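PDB 5FYP: phosphoinositol-specific phospholipase C, which probably cleaves the phosphodiester bond of phosphoinositides in a calcium-dependent reaction, as a bacterial TIM-barrel phospholipase C. Local coordinates for residues Glu3-Ala6 with Phe7-Pro10. Numbering follows the deposited sequence.
Sequences ESPA and FIDP
Pro5 and Ile8 are the two ends of a type I beta turn that reverses the N-terminal chain ahead of the strand 20-25, and they meet through backbone and side chain alike. Ile8 N donates to Pro5 O (3.2 Å), the bond that closes the turn. One water gives a second bond to Pro5 O, at 2.7 Å, and another to Ile8 O, bridging the two carbonyls at the mouth of the turn.

The Ile8 side chain runs back across the proline. Its CB lies 3.9 Å from Pro5 O. From there CG1, beside the backbone N and opposite the carbonyl carbon (chi1 -61°), slants across the pyrrolidine ring, with Pro5 CG as its nearest neighbour there. An extended second torsion then carries CD1 onward, to 3.7 Å from Pro5 CG and equally 3.7 Å from Glu3 OE2, a van der Waals approach in which the methyl merely borders the carboxylate. The polar needs of Glu3 are met by others: OE1 forms a salt bridge with Arg45 and OE2 accepts from the backbone N of Phe112. Phe7 completes the apolar cluster. Pro5 CG lies over one face of the Phe7 ring, and Pro5 CB approaches Phe7 CE2 at 3.9 Å.

Phe7 and Ile8 are buried and also touch Ile295 of the strand 295-297. Phe7 makes backbone hydrogen bonds with Arg294 and Ile295 as well, so the turn is held against strand 295-297, an outermost strand of its sheet. The proline thus serves as a shared apolar surface for both side chains, while the Glu3 carboxylate, gripped by a cation and an N-H, probably remains ionised beside them.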
loop_
_atom_site.group_PDB
_atom_site.type_symbol
_atom_site.label_atom_id
_atom_site.label_comp_id
_atom_site.label_asym_id
_atom_site.label_seq_id
_atom_site.Cartn_x
_atom_site.Cartn_y
_atom_site.Cartn_z
ATOM N N GLU A 3 15.298 14.287 1.611
ATOM C CA GLU A 3 15.910 13.893 0.326
ATOM C C GLU A 3 15.466 14.810 -0.803
ATOM O O GLU A 3 14.456 15.486 -0.705
ATOM C CB GLU A 3 15.613 12.441 -0.028
ATOM C CG GLU A 3 14.175 12.157 -0.418
ATOM C CD GLU A 3 13.939 10.787 -1.043
ATOM O OE1 GLU A 3 14.863 10.162 -1.630
ATOM O OE2 GLU A 3 12.833 10.348 -0.990
ATOM N N SER A 4 16.196 14.788 -1.910
ATOM C CA SER A 4 15.834 15.628 -3.047
ATOM C C SER A 4 16.119 15.009 -4.420
ATOM O O SER A 4 16.710 15.661 -5.285
ATOM C CB SER A 4 16.512 17.003 -2.893
ATOM O OG SER A 4 17.921 16.857 -2.808
ATOM N N PRO A 5 15.675 13.758 -4.666
ATOM C CA PRO A 5 15.827 13.230 -6.022
ATOM C C PRO A 5 14.986 14.079 -6.971
ATOM O O PRO A 5 13.948 14.606 -6.607
ATOM C CB PRO A 5 15.286 11.791 -5.908
ATOM C CG PRO A 5 14.327 11.870 -4.794
ATOM C CD PRO A 5 14.891 12.852 -3.815
ATOM N N ALA A 6 15.398 14.133 -8.217
ATOM C CA ALA A 6 14.756 15.006 -9.220
ATOM C C ALA A 6 13.293 14.696 -9.464
ATOM O O ALA A 6 12.531 15.588 -9.819
ATOM C CB ALA A 6 15.521 14.972 -10.538
ATOM N N PHE A 7 12.888 13.451 -9.258
ATOM C CA PHE A 7 11.527 13.056 -9.571
ATOM C C PHE A 7 10.493 13.573 -8.581
ATOM O O PHE A 7 9.290 13.439 -8.838
ATOM C CB PHE A 7 11.394 11.527 -9.805
ATOM C CG PHE A 7 11.496 10.662 -8.587
ATOM C CD1 PHE A 7 10.399 10.457 -7.783
ATOM C CD2 PHE A 7 12.680 9.990 -8.280
ATOM C CE1 PHE A 7 10.463 9.617 -6.698
ATOM C CE2 PHE A 7 12.738 9.145 -7.194
ATOM C CZ PHE A 7 11.621 8.946 -6.405
ATOM N N ILE A 8 10.928 14.124 -7.452
ATOM C CA ILE A 8 9.986 14.613 -6.423
ATOM C C ILE A 8 9.867 16.130 -6.556
ATOM O O ILE A 8 10.828 16.867 -6.414
ATOM C CB ILE A 8 10.440 14.244 -5.004
ATOM C CG1 ILE A 8 10.511 12.715 -4.875
ATOM C CG2 ILE A 8 9.470 14.848 -3.975
ATOM C CD1 ILE A 8 10.899 12.200 -3.523
ATOM N N ASP A 9 8.661 16.591 -6.823
ATOM C CA ASP A 9 8.404 18.042 -6.815
ATOM C C ASP A 9 8.646 18.550 -5.389
ATOM O O ASP A 9 8.003 18.072 -4.483
ATOM C CB ASP A 9 6.970 18.277 -7.307
ATOM C CG ASP A 9 6.560 19.725 -7.358
ATOM O OD1 ASP A 9 7.184 20.586 -6.706
ATOM O OD2 ASP A 9 5.555 19.983 -8.036
ATOM N N PRO A 10 9.538 19.571 -5.212
ATOM C CA PRO A 10 9.823 20.049 -3.865
ATOM C C PRO A 10 8.586 20.572 -3.110
ATOM O O PRO A 10 8.567 20.550 -1.887
ATOM C CB PRO A 10 10.857 21.152 -4.092
ATOM C CG PRO A 10 11.519 20.776 -5.371
ATOM C CD PRO A 10 10.429 20.190 -6.211
HETATM O O HOH W 1 13.313 17.001 -5.605
#